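Local coordinates for HemO (Neisseria meningitidis, PDB 1J77), which probably cleaves the heme macrocycle oxidatively as a bacterial heme oxygenase, binding heme in a pocket between its helices, at residues K39-Q49 and L131-L142. Sequence-based numbering, arbitrary orientation. Where two conformers were deposited one is given.
Sequences KENYIKFLKLQ and LDYNGEHGARHL
In this all-helical heme oxygenase fold, the first three turns of helix 39-60 pack against the loop that follows helix 122-129, and Tyr42 and His141 each send a hydrogen bond across the interface. The Tyr42 hydroxyl donates to Gly138 O, with OH to O at 2.7 Å. Gly138 O lies at the edge of the tyrosine ring, near its plane, whereas the donor stands 38° above the peptide carbonyl plane and so misses the lone-pair direction. With CG anti to the backbone N (chi1 -172°), Tyr42 leans off the helix into the loop, and Tyr133 brings CD1 over one face of its ring, toward the rim. The two planes are nearly parallel but slid apart, with ring centroids separated by 4.9 Å; the closest atoms, Tyr42 CD2 and Tyr133 CE1, are 3.5 Å apart, so rim meets rim with little overlap. The hydroxyl end of Tyr133 reaches the aliphatic chain of Lys39, its OH standing 3.4 Å from Lys39 CG.

Two turns further along, His141 NE2 donates to Gln49 OE1 at 3.0 Å. The amide oxygen receives it in the carbonyl plane, on a lone pair, but the N-H...O angle of 133° shows a bent bond. His141 ND1 is bonded to Asp84 OD2, so both ring nitrogens are engaged and the ring's rotation is probably fixed. Leu46 CD2 approaches obliquely, 3.5 Å from His141 CE1. Asp84 and Asp87 at the end of helix 78-87 also bind the backbone N of Arg140 and Gly138, respectively, tying the loop to a third element. The Gln49 side chain comes within about 5 Å of the heme, so this end of the packing, with its Asp84-His141-Gln49 hydrogen-bond chain, probably forms part of the second shell around the heme.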
loop_
_atom_site.group_PDB
_atom_site.type_symbol
_atom_site.label_atom_id
_atom_site.label_comp_id
_atom_site.label_asym_id
_atom_site.label_seq_id
_atom_site.Cartn_x
_atom_site.Cartn_y
_atom_site.Cartn_z
ATOM N N LYS A 39 -0.926 -3.663 -21.277
ATOM C CA LYS A 39 0.168 -2.768 -20.832
ATOM C C LYS A 39 -0.425 -1.398 -20.401
ATOM O O LYS A 39 0.020 -0.778 -19.394
ATOM C CB LYS A 39 1.150 -2.557 -22.005
ATOM C CG LYS A 39 2.502 -1.942 -21.591
ATOM C CD LYS A 39 3.166 -1.238 -22.802
ATOM C CE LYS A 39 4.655 -1.532 -22.866
ATOM N NZ LYS A 39 5.402 -0.672 -23.875
ATOM N N GLU A 40 -1.394 -0.894 -21.152
ATOM C CA GLU A 40 -2.021 0.380 -20.863
ATOM C C GLU A 40 -2.674 0.378 -19.466
ATOM O O GLU A 40 -2.466 1.268 -18.659
ATOM C CB GLU A 40 -3.068 0.689 -21.928
ATOM C CG GLU A 40 -3.894 1.926 -21.648
ATOM C CD GLU A 40 -5.032 2.160 -22.630
ATOM O OE1 GLU A 40 -5.221 1.351 -23.594
ATOM O OE2 GLU A 40 -5.747 3.172 -22.435
ATOM N N ASN A 41 -3.448 -0.649 -19.178
ATOM C CA ASN A 41 -4.027 -0.746 -17.847
ATOM C C ASN A 41 -2.969 -0.992 -16.746
ATOM O O ASN A 41 -3.164 -0.520 -15.605
ATOM C CB ASN A 41 -5.146 -1.784 -17.816
ATOM C CG ASN A 41 -6.482 -1.187 -18.144
ATOM O OD1 ASN A 41 -6.594 -0.169 -18.832
ATOM N ND2 ASN A 41 -7.526 -1.785 -17.575
ATOM N N TYR A 42 -1.903 -1.720 -17.040
ATOM C CA TYR A 42 -0.856 -1.965 -16.029
ATOM C C TYR A 42 -0.193 -0.644 -15.702
ATOM O O TYR A 42 0.192 -0.401 -14.527
ATOM C CB TYR A 42 0.206 -2.991 -16.469
ATOM C CG TYR A 42 1.156 -3.387 -15.370
ATOM C CD1 TYR A 42 0.728 -4.103 -14.268
ATOM C CD2 TYR A 42 2.517 -3.041 -15.420
ATOM C CE1 TYR A 42 1.602 -4.491 -13.269
ATOM C CE2 TYR A 42 3.374 -3.431 -14.453
ATOM C CZ TYR A 42 2.937 -4.134 -13.368
ATOM O OH TYR A 42 3.794 -4.455 -12.360
ATOM N N ILE A 43 -0.058 0.228 -16.692
ATOM C CA ILE A 43 0.552 1.539 -16.437
ATOM C C ILE A 43 -0.370 2.348 -15.531
ATOM O O ILE A 43 0.095 3.048 -14.619
ATOM C CB ILE A 43 0.903 2.252 -17.776
ATOM C CG1 ILE A 43 2.179 1.636 -18.345
ATOM C CG2 ILE A 43 1.048 3.707 -17.546
ATOM C CD1 ILE A 43 2.478 1.977 -19.803
ATOM N N LYS A 44 -1.666 2.230 -15.723
ATOM C CA LYS A 44 -2.616 2.894 -14.827
ATOM C C LYS A 44 -2.437 2.407 -13.395
ATOM O O LYS A 44 -2.485 3.206 -12.434
ATOM C CB LYS A 44 -4.035 2.617 -15.296
ATOM C CG LYS A 44 -4.190 2.642 -16.848
ATOM C CD LYS A 44 -5.662 2.479 -17.243
ATOM C CE LYS A 44 -5.921 2.722 -18.693
ATOM N NZ LYS A 44 -7.304 3.206 -18.845
ATOM N N PHE A 45 -2.207 1.133 -13.248
ATOM C CA PHE A 45 -1.980 0.531 -11.963
ATOM C C PHE A 45 -0.692 1.075 -11.364
ATOM O O PHE A 45 -0.630 1.390 -10.193
ATOM C CB PHE A 45 -1.931 -0.985 -12.079
ATOM C CG PHE A 45 -1.677 -1.667 -10.812
ATOM C CD1 PHE A 45 -2.633 -1.612 -9.829
ATOM C CD2 PHE A 45 -0.483 -2.346 -10.567
ATOM C CE1 PHE A 45 -2.401 -2.182 -8.611
ATOM C CE2 PHE A 45 -0.263 -2.945 -9.339
ATOM C CZ PHE A 45 -1.246 -2.888 -8.393
ATOM N N LEU A 46 0.368 1.107 -12.164
ATOM C CA LEU A 46 1.629 1.629 -11.661
ATOM C C LEU A 46 1.486 3.093 -11.235
ATOM O O LEU A 46 2.142 3.525 -10.252
ATOM C CB LEU A 46 2.704 1.490 -12.750
ATOM C CG LEU A 46 3.291 0.101 -13.019
ATOM C CD1 LEU A 46 4.409 0.210 -14.053
ATOM C CD2 LEU A 46 3.788 -0.646 -11.851
ATOM N N LYS A 47 0.721 3.891 -11.967
ATOM C CA LYS A 47 0.487 5.308 -11.617
ATOM C C LYS A 47 -0.192 5.409 -10.233
ATOM O O LYS A 47 0.253 6.167 -9.351
ATOM C CB LYS A 47 -0.246 6.089 -12.734
ATOM C CG LYS A 47 0.613 6.299 -13.929
ATOM C CD LYS A 47 -0.197 6.815 -15.046
ATOM C CE LYS A 47 0.688 6.997 -16.296
ATOM N NZ LYS A 47 -0.106 7.637 -17.390
ATOM N N LEU A 48 -1.221 4.611 -10.022
ATOM C CA LEU A 48 -1.916 4.539 -8.764
ATOM C C LEU A 48 -0.945 4.143 -7.630
ATOM O O LEU A 48 -0.904 4.819 -6.588
ATOM C CB LEU A 48 -3.095 3.571 -8.880
ATOM C CG LEU A 48 -3.535 2.851 -7.602
ATOM C CD1 LEU A 48 -4.156 3.865 -6.687
ATOM C CD2 LEU A 48 -4.512 1.698 -7.998
ATOM N N GLN A 49 -0.158 3.089 -7.854
ATOM C CA GLN A 49 0.816 2.639 -6.881
ATOM C C GLN A 49 1.826 3.766 -6.596
ATOM O O GLN A 49 2.239 3.955 -5.443
ATOM C CB GLN A 49 1.546 1.368 -7.378
ATOM C CG GLN A 49 0.683 0.123 -7.540
ATOM C CD GLN A 49 0.448 -0.564 -6.229
ATOM O OE1 GLN A 49 1.081 -1.593 -5.917
ATOM N NE2 GLN A 49 -0.478 -0.023 -5.435
ATOM N N LEU A 131 2.522 -11.321 -17.590
ATOM C CA LEU A 131 2.819 -10.294 -18.581
ATOM C C LEU A 131 4.311 -10.189 -18.878
ATOM O O LEU A 131 4.724 -9.312 -19.629
ATOM C CB LEU A 131 2.326 -8.935 -18.098
ATOM C CG LEU A 131 0.818 -8.715 -17.900
ATOM C CD1 LEU A 131 0.475 -7.271 -17.427
ATOM C CD2 LEU A 131 0.082 -9.026 -19.193
ATOM N N ASP A 132 5.098 -11.081 -18.269
ATOM C CA ASP A 132 6.559 -11.106 -18.392
ATOM C C ASP A 132 7.200 -10.021 -17.542
ATOM O O ASP A 132 8.376 -9.705 -17.722
ATOM C CB ASP A 132 7.011 -10.975 -19.855
ATOM C CG ASP A 132 6.634 -12.179 -20.689
ATOM O OD1 ASP A 132 6.276 -11.976 -21.868
ATOM O OD2 ASP A 132 6.655 -13.349 -20.253
ATOM N N TYR A 133 6.427 -9.411 -16.643
ATOM C CA TYR A 133 6.988 -8.428 -15.724
ATOM C C TYR A 133 7.407 -9.112 -14.417
ATOM O O TYR A 133 6.562 -9.706 -13.722
ATOM C CB TYR A 133 5.967 -7.342 -15.403
ATOM C CG TYR A 133 5.471 -6.561 -16.593
ATOM C CD1 TYR A 133 4.149 -6.148 -16.672
ATOM C CD2 TYR A 133 6.323 -6.210 -17.624
ATOM C CE1 TYR A 133 3.680 -5.428 -17.769
ATOM C CE2 TYR A 133 5.866 -5.466 -18.718
ATOM C CZ TYR A 133 4.552 -5.099 -18.799
ATOM O OH TYR A 133 4.124 -4.369 -19.901
ATOM N N ASN A 134 8.685 -8.998 -14.060
ATOM C CA ASN A 134 9.214 -9.638 -12.858
ATOM C C ASN A 134 9.962 -8.650 -11.931
ATOM O O ASN A 134 9.858 -7.442 -12.082
ATOM C CB ASN A 134 10.154 -10.758 -13.272
ATOM C CG ASN A 134 11.118 -10.312 -14.336
ATOM O OD1 ASN A 134 11.875 -9.374 -14.139
ATOM N ND2 ASN A 134 11.052 -10.943 -15.499
ATOM N N GLY A 135 10.686 -9.192 -10.959
ATOM C CA GLY A 135 11.382 -8.388 -9.971
ATOM C C GLY A 135 12.537 -7.572 -10.488
ATOM O O GLY A 135 13.103 -6.758 -9.744
ATOM N N GLU A 136 12.875 -7.766 -11.756
ATOM C CA GLU A 136 13.951 -7.009 -12.377
ATOM C C GLU A 136 13.448 -6.081 -13.461
ATOM O O GLU A 136 14.239 -5.317 -14.012
ATOM C CB GLU A 136 15.008 -7.943 -13.010
ATOM C CG GLU A 136 15.416 -9.131 -12.151
ATOM C CD GLU A 136 16.271 -8.780 -10.944
ATOM O OE1 GLU A 136 16.854 -7.673 -10.879
ATOM O OE2 GLU A 136 16.372 -9.647 -10.039
ATOM N N HIS A 137 12.157 -6.157 -13.796
ATOM C CA HIS A 137 11.612 -5.366 -14.898
ATOM C C HIS A 137 10.095 -5.286 -14.778
ATOM O O HIS A 137 9.433 -6.311 -14.857
ATOM C CB HIS A 137 11.980 -6.050 -16.215
ATOM C CG HIS A 137 11.502 -5.327 -17.427
ATOM N ND1 HIS A 137 12.083 -4.162 -17.879
ATOM C CD2 HIS A 137 10.485 -5.599 -18.279
ATOM C CE1 HIS A 137 11.444 -3.752 -18.963
ATOM N NE2 HIS A 137 10.469 -4.601 -19.221
ATOM N N GLY A 138 9.561 -4.089 -14.541
ATOM C CA GLY A 138 8.108 -3.886 -14.454
ATOM C C GLY A 138 7.377 -4.248 -13.178
ATOM O O GLY A 138 6.358 -3.631 -12.884
ATOM N N ALA A 139 7.886 -5.195 -12.402
ATOM C CA ALA A 139 7.223 -5.622 -11.146
ATOM C C ALA A 139 8.174 -5.648 -9.925
ATOM O O ALA A 139 8.031 -6.435 -8.990
ATOM C CB ALA A 139 6.510 -6.974 -11.344
ATOM N N ARG A 140 9.193 -4.804 -9.990
ATOM C CA ARG A 140 10.161 -4.658 -8.893
ATOM C C ARG A 140 9.472 -4.350 -7.557
ATOM O O ARG A 140 9.834 -4.915 -6.502
ATOM C CB ARG A 140 11.120 -3.523 -9.299
ATOM C CG ARG A 140 11.806 -3.629 -10.741
ATOM C CD ARG A 140 12.386 -2.298 -11.227
ATOM N NE ARG A 140 13.079 -2.343 -12.509
ATOM C CZ ARG A 140 14.371 -2.638 -12.689
ATOM N NH1 ARG A 140 15.148 -2.956 -11.686
ATOM N NH2 ARG A 140 14.904 -2.610 -13.889
ATOM N N HIS A 141 8.476 -3.462 -7.600
ATOM C CA HIS A 141 7.766 -3.040 -6.372
ATOM C C HIS A 141 6.905 -4.106 -5.725
ATOM O O HIS A 141 6.587 -4.014 -4.526
ATOM C CB HIS A 141 6.964 -1.760 -6.608
ATOM C CG HIS A 141 5.608 -1.978 -7.191
ATOM N ND1 HIS A 141 5.376 -2.057 -8.543
ATOM C CD2 HIS A 141 4.401 -2.068 -6.587
ATOM C CE1 HIS A 141 4.071 -2.203 -8.747
ATOM N NE2 HIS A 141 3.465 -2.228 -7.576
ATOM N N LEU A 142 6.632 -5.174 -6.484
ATOM C CA LEU A 142 5.804 -6.284 -6.017
ATOM C C LEU A 142 6.591 -7.496 -5.593
ATOM O O LEU A 142 6.050 -8.417 -4.994
ATOM C CB LEU A 142 4.822 -6.707 -7.125
ATOM C CG LEU A 142 3.751 -5.704 -7.576
ATOM C CD1 LEU A 142 2.965 -6.163 -8.843
ATOM C CD2 LEU A 142 2.786 -5.397 -6.478
#